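Local structure of nisin leader peptide-processing serine protease NisP (Lactococcus lactis subsp. lactis, 4MZD) at residues A[96-101]-A[149-154]; A[101-106]-A[112-117]; A[159-164]-A[338-343]. The protein probably acts as a subtilisin-like serine protease that cleaves the leader peptide from the precursor of the lantibiotic nisin, and also cuts itself near its C-terminus. All blocks are in the same frame, centred on the assembly; numbering follows the deposited sequence.

Contact 1 (A[96-101]-A[149-154]); sequences VGIIDS and TEVAGQ
I98 and D100, alternate residues on one face of strand 96-100, meet V151 and A152 on helix 149-154 in the subtilase domain of this longer protein. Strand and helix run nearly antiparallel, at 154°, with axes 9.4 Å apart. The apolar part closes most tightly where CD1 of I98 comes to 3.7 Å from CB of A152. With chi1 of -50°, the shorter branch lies anti to the backbone N, and its CG2 lies beside CG1 of V151 at a slacker 4.0 Å. The D100 end sets polar against apolar: OD2 faces the methyl CG2 of V151 at 3.5 Å, not a polar bond. OD1 is gripped twice, by ND1 of H147 and by the backbone N of S101 at 2.7 Å, the latter reaching its anti lone pair at a bent N-H...O angle of 142°. Neither end opens to solvent; V151 also packs against N202 and S204 of strand 200-210, with the side chain of S353 about 4 Å away. D100, H147 and S353 are the predicted charge-relay residues, and an aspartate ending a central strand beside the histidine helix is the catalytic-triad geometry of subtilases.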
ATOM      1  N   VAL A  96       8.797   9.054  -3.328  1.00  8.47           N
ATOM      2  CA  VAL A  96       7.842   7.967  -3.460  1.00  8.06           C
ATOM      3  C   VAL A  96       6.611   8.487  -4.186  1.00  6.99           C
ATOM      4  O   VAL A  96       6.056   9.532  -3.817  1.00  7.66           O
ATOM      5  CB  VAL A  96       7.419   7.402  -2.086  1.00  8.75           C
ATOM      6  CG1 VAL A  96       6.430   6.265  -2.261  1.00  8.72           C
ATOM      7  CG2 VAL A  96       8.647   6.936  -1.293  1.00 10.26           C
ATOM      8  N   GLY A  97       6.190   7.772  -5.226  1.00  6.92           N
ATOM      9  CA  GLY A  97       4.945   8.093  -5.892  1.00  6.85           C
ATOM     10  C   GLY A  97       3.811   7.318  -5.250  1.00  6.83           C
ATOM     11  O   GLY A  97       3.861   6.091  -5.187  1.00  8.77           O
ATOM     12  N   ILE A  98       2.800   8.026  -4.758  1.00  6.24           N
ATOM     13  CA  ILE A  98       1.710   7.392  -4.033  1.00  6.43           C
ATOM     14  C   ILE A  98       0.480   7.303  -4.926  1.00  6.29           C
ATOM     15  O   ILE A  98      -0.105   8.328  -5.293  1.00  6.93           O
ATOM     16  CB  ILE A  98       1.344   8.151  -2.747  1.00  6.95           C
ATOM     17  CG1 ILE A  98       2.583   8.455  -1.902  1.00  8.56           C
ATOM     18  CG2 ILE A  98       0.330   7.343  -1.936  1.00  7.64           C
ATOM     19  CD1 ILE A  98       2.264   9.311  -0.687  1.00  9.65           C
ATOM     20  N   ILE A  99       0.107   6.078  -5.285  1.00  6.16           N
ATOM     21  CA  ILE A  99      -1.038   5.833  -6.152  1.00  6.28           C
ATOM     22  C   ILE A  99      -2.202   5.444  -5.244  1.00  6.66           C
ATOM     23  O   ILE A  99      -2.252   4.336  -4.711  1.00  6.85           O
ATOM     24  CB  ILE A  99      -0.713   4.726  -7.164  1.00  6.77           C
ATOM     25  CG1 ILE A  99       0.448   5.178  -8.064  1.00  7.83           C
ATOM     26  CG2 ILE A  99      -1.941   4.377  -7.986  1.00  7.85           C
ATOM     27  CD1 ILE A  99       0.889   4.151  -9.109  1.00  8.59           C
ATOM     28  N   ASP A 100      -3.112   6.386  -5.021  1.00  6.78           N
ATOM     29  CA  ASP A 100      -4.097   6.226  -3.961  1.00  6.73           C
ATOM     30  C   ASP A 100      -5.218   7.245  -4.153  1.00  6.42           C
ATOM     31  O   ASP A 100      -5.474   7.677  -5.279  1.00  6.95           O
ATOM     32  CB  ASP A 100      -3.416   6.332  -2.584  1.00  6.92           C
ATOM     33  CG  ASP A 100      -4.090   5.476  -1.532  1.00  6.78           C
ATOM     34  OD1 ASP A 100      -5.230   5.814  -1.159  1.00  7.61           O
ATOM     35  OD2 ASP A 100      -3.475   4.490  -1.071  1.00  7.72           O
ATOM     36  N   SER A 101      -5.883   7.644  -3.074  1.00  6.63           N
ATOM     37  CA  SER A 101      -7.041   8.527  -3.220  1.00  6.92           C
ATOM     38  C   SER A 101      -6.707  10.019  -3.260  1.00  7.04           C
ATOM     39  O   SER A 101      -7.610  10.846  -3.153  1.00  7.98           O
ATOM     40  CB  SER A 101      -8.087   8.255  -2.132  1.00  7.97           C
ATOM     41  OG  SER A 101      -7.637   8.675  -0.858  1.00  7.64           O
ATOM     42  N   THR A 149      -4.300  10.192   2.325  1.00  6.63           N
ATOM     43  CA  THR A 149      -3.630  11.002   3.333  1.00  6.84           C
ATOM     44  C   THR A 149      -3.105  10.119   4.468  1.00  6.61           C
ATOM     45  O   THR A 149      -2.006  10.350   5.004  1.00  6.72           O
ATOM     46  CB  THR A 149      -4.584  12.098   3.858  1.00  7.25           C
ATOM     47  OG1 THR A 149      -5.000  12.917   2.758  1.00  7.37           O
ATOM     48  CG2 THR A 149      -3.920  12.978   4.907  1.00  8.30           C
ATOM     49  N   GLU A 150      -3.880   9.092   4.813  1.00  6.51           N
ATOM     50  CA  GLU A 150      -3.512   8.133   5.850  1.00  7.21           C
ATOM     51  C   GLU A 150      -2.275   7.327   5.430  1.00  6.87           C
ATOM     52  O   GLU A 150      -1.356   7.113   6.234  1.00  7.77           O
ATOM     53  CB  GLU A 150      -4.718   7.237   6.158  1.00  7.53           C
ATOM     54  CG  GLU A 150      -5.857   8.008   6.818  1.00  7.87           C
ATOM     55  CD  GLU A 150      -7.233   7.408   6.623  1.00  8.79           C
ATOM     56  OE1 GLU A 150      -7.351   6.286   6.092  1.00  9.47           O
ATOM     57  OE2 GLU A 150      -8.211   8.087   7.013  1.00 11.03           O
ATOM     58  N   VAL A 151      -2.252   6.905   4.170  1.00  6.52           N
ATOM     59  CA  VAL A 151      -1.108   6.205   3.607  1.00  6.42           C
ATOM     60  C   VAL A 151       0.116   7.133   3.552  1.00  6.69           C
ATOM     61  O   VAL A 151       1.219   6.742   3.943  1.00  7.00           O
ATOM     62  CB  VAL A 151      -1.455   5.673   2.200  1.00  6.79           C
ATOM     63  CG1 VAL A 151      -0.215   5.206   1.454  1.00  7.63           C
ATOM     64  CG2 VAL A 151      -2.474   4.549   2.309  1.00  7.28           C
ATOM     65  N   ALA A 152      -0.081   8.367   3.084  1.00  6.57           N
ATOM     66  CA  ALA A 152       1.038   9.302   2.977  1.00  6.96           C
ATOM     67  C   ALA A 152       1.721   9.535   4.318  1.00  6.68           C
ATOM     68  O   ALA A 152       2.950   9.605   4.380  1.00  7.10           O
ATOM     69  CB  ALA A 152       0.585  10.618   2.384  1.00  7.44           C
ATOM     70  N   GLY A 153       0.940   9.654   5.387  1.00  7.11           N
ATOM     71  CA  GLY A 153       1.524   9.882   6.695  1.00  7.51           C
ATOM     72  C   GLY A 153       2.476   8.769   7.102  1.00  6.88           C
ATOM     73  O   GLY A 153       3.514   9.027   7.728  1.00  7.08           O
ATOM     74  N   GLN A 154       2.133   7.530   6.751  1.00  6.41           N
ATOM     75  CA  GLN A 154       2.987   6.398   7.082  1.00  6.83           C
ATOM     76  C   GLN A 154       4.347   6.486   6.401  1.00  6.45           C
ATOM     77  O   GLN A 154       5.339   5.971   6.924  1.00  7.03           O
ATOM     78  CB  GLN A 154       2.307   5.082   6.703  1.00  6.93           C
ATOM     79  CG  GLN A 154       1.061   4.815   7.512  1.00  7.74           C
ATOM     80  CD  GLN A 154       1.395   4.624   8.961  1.00  8.44           C
ATOM     81  OE1 GLN A 154       2.027   3.636   9.325  1.00  9.88           O
ATOM     82  NE2 GLN A 154       1.029   5.600   9.797  1.00  9.28           N
TER

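Contact 2 (A[101-106]-A[112-117])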
ATOM      1  N   SER A 101      -5.883   7.644  -3.074  1.00  6.63           N
ATOM      2  CA  SER A 101      -7.041   8.527  -3.220  1.00  6.92           C
ATOM      3  C   SER A 101      -6.707  10.019  -3.260  1.00  7.04           C
ATOM      4  O   SER A 101      -7.610  10.846  -3.153  1.00  7.98           O
ATOM      5  CB  SER A 101      -8.087   8.255  -2.132  1.00  7.97           C
ATOM      6  OG  SER A 101      -7.637   8.675  -0.858  1.00  7.64           O
ATOM      7  N   GLY A 102      -5.432  10.364  -3.433  1.00  7.15           N
ATOM      8  CA  GLY A 102      -5.014  11.752  -3.403  1.00  7.58           C
ATOM      9  C   GLY A 102      -4.428  12.110  -2.055  1.00  7.31           C
ATOM     10  O   GLY A 102      -4.077  11.232  -1.266  1.00  7.57           O
ATOM     11  N   ILE A 103      -4.307  13.401  -1.773  1.00  7.48           N
ATOM     12  CA  ILE A 103      -3.753  13.815  -0.495  1.00  8.05           C
ATOM     13  C   ILE A 103      -4.366  15.137  -0.074  1.00  8.32           C
ATOM     14  O   ILE A 103      -4.828  15.908  -0.914  1.00  9.41           O
ATOM     15  CB  ILE A 103      -2.205  13.947  -0.575  1.00  8.83           C
ATOM     16  CG1 ILE A 103      -1.544  13.838   0.809  1.00 10.15           C
ATOM     17  CG2 ILE A 103      -1.801  15.240  -1.291  1.00 10.21           C
ATOM     18  CD1 ILE A 103      -0.031  13.744   0.755  1.00 11.33           C
ATOM     19  N   MET A 104      -4.379  15.374   1.232  1.00  8.30           N
ATOM     20  CA  MET A 104      -4.673  16.686   1.785  1.00  9.41           C
ATOM     21  C   MET A 104      -3.343  17.419   1.912  1.00  9.70           C
ATOM     22  O   MET A 104      -2.604  17.222   2.888  1.00 10.52           O
ATOM     23  CB  MET A 104      -5.335  16.547   3.154  1.00 10.36           C
ATOM     24  CG  MET A 104      -5.790  17.878   3.734  1.00 11.25           C
ATOM     25  SD  MET A 104      -5.942  17.895   5.557  1.00  9.50           S
ATOM     26  CE  MET A 104      -6.963  19.386   5.827  1.00 12.93           C
ATOM     27  N   GLU A 105      -3.023  18.247   0.918  1.00 10.13           N
ATOM     28  CA  GLU A 105      -1.695  18.853   0.844  1.00 11.45           C
ATOM     29  C   GLU A 105      -1.392  19.754   2.032  1.00 11.88           C
ATOM     30  O   GLU A 105      -0.231  19.932   2.406  1.00 13.45           O
ATOM     31  CB  GLU A 105      -1.511  19.645  -0.456  1.00 13.16           C
ATOM     32  CG  GLU A 105      -1.379  18.795  -1.710  1.00 14.59           C
ATOM     33  CD  GLU A 105      -0.985  19.625  -2.913  1.00 16.93           C
ATOM     34  OE1 GLU A 105      -1.804  20.463  -3.336  1.00 17.59           O
ATOM     35  OE2 GLU A 105       0.142  19.457  -3.427  1.00 18.67           O
ATOM     36  N   GLU A 106      -2.435  20.331   2.617  1.00 11.71           N
ATOM     37  CA  GLU A 106      -2.252  21.284   3.693  1.00 12.91           C
ATOM     38  C   GLU A 106      -2.145  20.622   5.069  1.00 11.82           C
ATOM     39  O   GLU A 106      -2.042  21.317   6.072  1.00 12.66           O
ATOM     40  CB  GLU A 106      -3.363  22.342   3.665  1.00 14.64           C
ATOM     41  CG  GLU A 106      -4.742  21.836   4.054  1.00 16.15           C
ATOM     42  CD  GLU A 106      -5.593  21.375   2.874  1.00 17.22           C
ATOM     43  OE1 GLU A 106      -6.831  21.520   2.972  1.00 19.45           O
ATOM     44  OE2 GLU A 106      -5.047  20.860   1.867  1.00 15.50           O
ATOM     45  N   ASN A 112       5.264  19.845   4.016  1.00  9.74           N
ATOM     46  CA  ASN A 112       6.672  20.040   3.681  1.00 10.77           C
ATOM     47  C   ASN A 112       7.302  18.872   2.929  1.00 10.23           C
ATOM     48  O   ASN A 112       8.457  18.958   2.515  1.00 11.61           O
ATOM     49  CB  ASN A 112       7.480  20.360   4.939  1.00 13.54           C
ATOM     50  CG  ASN A 112       7.193  21.740   5.477  1.00 18.24           C
ATOM     51  OD1 ASN A 112       6.560  22.558   4.810  1.00 21.16           O
ATOM     52  ND2 ASN A 112       7.672  22.016   6.686  1.00 19.84           N
ATOM     53  N   SER A 113       6.543  17.794   2.743  1.00  8.78           N
ATOM     54  CA  SER A 113       7.014  16.621   2.007  1.00  8.57           C
ATOM     55  C   SER A 113       6.567  16.600   0.554  1.00  8.49           C
ATOM     56  O   SER A 113       6.981  15.729  -0.215  1.00  8.92           O
ATOM     57  CB  SER A 113       6.480  15.339   2.651  1.00  8.86           C
ATOM     58  OG  SER A 113       6.945  15.202   3.977  1.00  8.90           O
ATOM     59  N   LEU A 114       5.667  17.496   0.174  1.00  9.74           N
ATOM     60  CA  LEU A 114       5.075  17.392  -1.156  1.00 10.11           C
ATOM     61  C   LEU A 114       6.073  17.718  -2.251  1.00 10.14           C
ATOM     62  O   LEU A 114       6.734  18.754  -2.218  1.00 11.50           O
ATOM     63  CB  LEU A 114       3.848  18.295  -1.294  1.00 12.46           C
ATOM     64  CG  LEU A 114       2.473  17.647  -1.067  1.00 16.10           C
ATOM     65  CD1 LEU A 114       2.143  16.587  -2.125  1.00 16.84           C
ATOM     66  CD2 LEU A 114       2.375  17.055   0.329  1.00 17.43           C
ATOM     67  N   GLY A 115       6.176  16.819  -3.220  1.00  9.70           N
ATOM     68  CA  GLY A 115       6.996  17.046  -4.388  1.00 10.08           C
ATOM     69  C   GLY A 115       6.256  17.833  -5.450  1.00 10.36           C
ATOM     70  O   GLY A 115       5.138  18.310  -5.243  1.00 11.76           O
ATOM     71  N   ASN A 116       6.884  17.959  -6.608  1.00  9.94           N
ATOM     72  CA  ASN A 116       6.366  18.818  -7.655  1.00 10.76           C
ATOM     73  C   ASN A 116       5.588  18.073  -8.728  1.00 10.27           C
ATOM     74  O   ASN A 116       5.135  18.681  -9.696  1.00 12.43           O
ATOM     75  CB  ASN A 116       7.515  19.589  -8.301  1.00 12.76           C
ATOM     76  CG  ASN A 116       8.181  20.549  -7.341  1.00 15.86           C
ATOM     77  OD1 ASN A 116       7.576  20.990  -6.367  1.00 17.56           O
ATOM     78  ND2 ASN A 116       9.430  20.884  -7.616  1.00 19.47           N
ATOM     79  N   TYR A 117       5.425  16.767  -8.561  1.00  9.53           N
ATOM     80  CA  TYR A 117       4.773  15.955  -9.581  1.00  9.60           C
ATOM     81  C   TYR A 117       3.472  15.363  -9.060  1.00  9.04           C
ATOM     82  O   TYR A 117       3.396  14.900  -7.923  1.00  9.28           O
ATOM     83  CB  TYR A 117       5.707  14.842 -10.061  1.00  9.84           C
ATOM     84  CG  TYR A 117       6.974  15.368 -10.677  1.00 10.38           C
ATOM     85  CD1 TYR A 117       7.057  15.613 -12.036  1.00 11.92           C
ATOM     86  CD2 TYR A 117       8.086  15.637  -9.894  1.00 12.43           C
ATOM     87  CE1 TYR A 117       8.219  16.109 -12.600  1.00 13.75           C
ATOM     88  CE2 TYR A 117       9.249  16.134 -10.446  1.00 13.79           C
ATOM     89  CZ  TYR A 117       9.312  16.368 -11.795  1.00 14.45           C
ATOM     90  OH  TYR A 117      10.480  16.859 -12.336  1.00 16.82           O
TER
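The loop leaving the strand that carries the predicted charge-relay aspartate of the subtilase fold returns to the sheet region at the short strand 114-115, and I103 and E105 on the outgoing limb pack against L114 on the returning one. L114 is the central side chain of the contact: its CB is directed at segment 101-106, and its two methyls divide the partners between them. CD2 meets CD1 of I103 at 4.1 Å, the two side chains passing alongside one another and pointing opposite ways. I103 reaches that far because its longer branch is fully stretched, CG1 anti to the backbone N (chi1 -158°) and CD1 extended beyond it. On the other branch, CD1 of L114 lies 3.7 Å from OE2 of E105, while CG of E105 stands 4.1 Å from CG of L114. The glutamate crosses the leucine at about a right angle, and its CG methylene and one carboxylate oxygen lie over the branch point CG. Across this interface of 153 Å², I103 is buried, L114 partly exposed and E105 at the surface, where it touches a neighbouring molecule in the crystal. In front of these residues, D100, S101 and G102 spell the Asp-Ser-Gly signature around the subtilase aspartate; G102 has a positive phi of 99°, where a CB would run into the carbonyl O of S101. Beneath, I172 of strand 169-174 touches both I103 and L114, so the two limbs share a floor on the neighbouring sheet strand. The backbones are tied down separately by hydrogen bonds, I103 to I141, and S113 and G115 to V170.

Contact 3 (A[159-164]-A[338-343]); sequences GNILGV and FTTTNT
Chi1 of I161, 68°, sets CG1 in the cleft between the backbone N and the carbonyl carbon, and an extended chi2 of 166° then carries CD1 onto the backbone of strand 338-340. There CD1 rests 3.7 Å from CA of T339 and also lies over the peptide leading into T340. The shorter branch is turned the other way: CG2, beside the backbone N, approaches the edge of the F338 ring near its plane, 3.7 Å from CD2, rather than covering a face. At about a right angle to the contact with T339, CG2 of T340 lies 3.8 Å from CD1 of I161. One isoleucine therefore spreads over three successive strand residues. Segment 159-164 belongs to the connection that follows helix 147-156, itself the helix of a beta-alpha-beta crossover between the parallel strands 117-120 and 169-174; strand 337-340 is one arm of a two-stranded antiparallel sheet with 346-349. Y346 of that second strand also touches I161, and its OH bonds ND2 of N160. The threonine hydroxyls look to the helix instead, OG1 of T340 bonding O of T149, and OG1 of T339 bonding both O of E150 and NE2 of Q154. Less well served is the backbone N of T340, buried under CD1 of I161 at 3.7 Å and lacking any hydrogen-bond partner in the model.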
ATOM      1  N   GLY A 159       6.020  15.551  11.989  1.00  9.09           N
ATOM      2  CA  GLY A 159       5.486  16.541  12.900  1.00  9.73           C
ATOM      3  C   GLY A 159       4.940  15.888  14.146  1.00  9.83           C
ATOM      4  O   GLY A 159       5.683  15.304  14.934  1.00 11.04           O
ATOM      5  N   ASN A 160       3.630  15.973  14.326  1.00  9.18           N
ATOM      6  CA  ASN A 160       3.016  15.427  15.528  1.00  9.22           C
ATOM      7  C   ASN A 160       3.051  13.900  15.555  1.00  9.33           C
ATOM      8  O   ASN A 160       3.056  13.292  16.633  1.00  9.75           O
ATOM      9  CB  ASN A 160       1.603  15.979  15.679  1.00  9.83           C
ATOM     10  CG  ASN A 160       1.571  17.494  15.591  1.00 10.54           C
ATOM     11  OD1 ASN A 160       2.406  18.177  16.183  1.00 11.37           O
ATOM     12  ND2 ASN A 160       0.617  18.027  14.845  1.00 11.25           N
ATOM     13  N   ILE A 161       3.059  13.294  14.366  1.00  9.07           N
ATOM     14  CA  ILE A 161       3.456  11.899  14.210  1.00  9.03           C
ATOM     15  C   ILE A 161       4.604  11.844  13.217  1.00  8.08           C
ATOM     16  O   ILE A 161       4.881  12.821  12.506  1.00  8.52           O
ATOM     17  CB  ILE A 161       2.305  10.972  13.736  1.00  9.48           C
ATOM     18  CG1 ILE A 161       1.892  11.276  12.298  1.00 10.74           C
ATOM     19  CG2 ILE A 161       1.126  11.040  14.683  1.00 11.29           C
ATOM     20  CD1 ILE A 161       1.040  10.199  11.691  1.00 12.88           C
ATOM     21  N   LEU A 162       5.268  10.693  13.182  1.00  7.89           N
ATOM     22  CA  LEU A 162       6.382  10.454  12.270  1.00  8.13           C
ATOM     23  C   LEU A 162       6.082   9.272  11.362  1.00  8.02           C
ATOM     24  O   LEU A 162       5.594   8.224  11.812  1.00  8.68           O
ATOM     25  CB  LEU A 162       7.659  10.144  13.052  1.00  9.24           C
ATOM     26  CG  LEU A 162       8.183  11.314  13.878  1.00 10.07           C
ATOM     27  CD1 LEU A 162       9.324  10.863  14.773  1.00 11.70           C
ATOM     28  CD2 LEU A 162       8.613  12.476  12.996  1.00  9.98           C
ATOM     29  N   GLY A 163       6.386   9.433  10.082  1.00  7.41           N
ATOM     30  CA  GLY A 163       6.380   8.325   9.148  1.00  7.36           C
ATOM     31  C   GLY A 163       7.676   7.539   9.234  1.00  6.92           C
ATOM     32  O   GLY A 163       8.531   7.830  10.080  1.00  8.01           O
ATOM     33  N   VAL A 164       7.849   6.550   8.364  1.00  6.91           N
ATOM     34  CA  VAL A 164       9.092   5.790   8.376  1.00  7.37           C
ATOM     35  C   VAL A 164      10.270   6.617   7.876  1.00  7.73           C
ATOM     36  O   VAL A 164      11.417   6.342   8.234  1.00  8.37           O
ATOM     37  CB  VAL A 164       9.011   4.488   7.542  1.00  8.41           C
ATOM     38  CG1 VAL A 164       8.109   3.467   8.218  1.00  9.50           C
ATOM     39  CG2 VAL A 164       8.613   4.769   6.093  1.00  8.29           C
ATOM     40  N   PHE A 338      -2.273   4.883  14.372  1.00  7.77           N
ATOM     41  CA  PHE A 338      -2.601   6.296  14.399  1.00  7.84           C
ATOM     42  C   PHE A 338      -1.891   6.988  13.245  1.00  7.31           C
ATOM     43  O   PHE A 338      -0.670   6.926  13.136  1.00  8.54           O
ATOM     44  CB  PHE A 338      -2.098   6.834  15.737  1.00  8.80           C
ATOM     45  CG  PHE A 338      -2.602   8.192  16.097  1.00  9.97           C
ATOM     46  CD1 PHE A 338      -3.917   8.392  16.469  1.00 12.90           C
ATOM     47  CD2 PHE A 338      -1.734   9.263  16.117  1.00 12.31           C
ATOM     48  CE1 PHE A 338      -4.355   9.657  16.838  1.00 14.41           C
ATOM     49  CE2 PHE A 338      -2.164  10.524  16.478  1.00 13.70           C
ATOM     50  CZ  PHE A 338      -3.471  10.718  16.852  1.00 13.67           C
ATOM     51  N   THR A 339      -2.651   7.647  12.379  1.00  7.41           N
ATOM     52  CA  THR A 339      -2.053   8.270  11.210  1.00  7.92           C
ATOM     53  C   THR A 339      -2.765   9.574  10.836  1.00  7.47           C
ATOM     54  O   THR A 339      -3.815   9.921  11.395  1.00  8.04           O
ATOM     55  CB  THR A 339      -1.992   7.290  10.032  1.00  8.45           C
ATOM     56  OG1 THR A 339      -1.075   7.787   9.050  1.00  8.67           O
ATOM     57  CG2 THR A 339      -3.364   7.083   9.430  1.00  9.43           C
ATOM     58  N   THR A 340      -2.156  10.310   9.912  1.00  7.07           N
ATOM     59  CA  THR A 340      -2.711  11.553   9.392  1.00  7.62           C
ATOM     60  C   THR A 340      -3.956  11.295   8.556  1.00  7.88           C
ATOM     61  O   THR A 340      -4.009  10.311   7.831  1.00  9.03           O
ATOM     62  CB  THR A 340      -1.676  12.243   8.489  1.00  7.58           C
ATOM     63  OG1 THR A 340      -1.170  11.298   7.546  1.00  7.44           O
ATOM     64  CG2 THR A 340      -0.495  12.749   9.300  1.00  8.31           C
ATOM     65  N   THR A 341      -4.950  12.173   8.626  1.00  7.65           N
ATOM     66  CA  THR A 341      -6.096  12.018   7.736  1.00  8.22           C
ATOM     67  C   THR A 341      -6.580  13.362   7.173  1.00  8.03           C
ATOM     68  O   THR A 341      -6.046  14.424   7.516  1.00  8.77           O
ATOM     69  CB  THR A 341      -7.217  11.175   8.379  1.00  9.47           C
ATOM     70  OG1 THR A 341      -8.166  10.788   7.376  1.00 10.44           O
ATOM     71  CG2 THR A 341      -7.895  11.939   9.497  1.00 10.43           C
ATOM     72  N   ASN A 342      -7.573  13.307   6.285  1.00  8.08           N
ATOM     73  CA  ASN A 342      -7.947  14.467   5.476  1.00  9.18           C
ATOM     74  C   ASN A 342      -8.833  15.486   6.191  1.00 10.04           C
ATOM     75  O   ASN A 342      -9.372  16.399   5.562  1.00 11.44           O
ATOM     76  CB  ASN A 342      -8.565  14.034   4.143  1.00  9.39           C
ATOM     77  CG  ASN A 342      -9.933  13.438   4.315  1.00  9.68           C
ATOM     78  OD1 ASN A 342     -10.307  13.051   5.415  1.00 11.10           O
ATOM     79  ND2 ASN A 342     -10.691  13.358   3.231  1.00 10.76           N
ATOM     80  N   THR A 343      -8.944  15.351   7.506  1.00 10.06           N
ATOM     81  CA  THR A 343      -9.540  16.380   8.342  1.00 11.12           C
ATOM     82  C   THR A 343      -8.511  17.443   8.731  1.00 11.22           C
ATOM     83  O   THR A 343      -8.865  18.476   9.289  1.00 12.75           O
ATOM     84  CB  THR A 343     -10.020  15.767   9.655  1.00 11.82           C
ATOM     85  OG1 THR A 343      -8.911  15.113  10.284  1.00 11.26           O
ATOM     86  CG2 THR A 343     -11.150  14.767   9.417  1.00 13.49           C
TER

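In the fold
Helix 147-156 joins the three contacts. Contact 2 is nested in the loop that contact 1 closes and shares S101 with it; their centres are 9 Å apart. OG1 of T149 lies 3.0 Å from N of M104, a probable hydrogen bond, and CB of A152 packs 3.6 Å from CD1 of I103. Contact 3, centred 11 Å from contact 1, meets the same turn of the helix, where OE2 of E150 lies 2.7 Å from OG1 of T341, another probable hydrogen bond. Contacts 2 and 3 touch where SD of M104 nears O of N342. Contact 1 contains D100 of the predicted triad, whereas the side chains of I103 and T339 stay about 8 Å from D100 and 9 Å from S353, respectively.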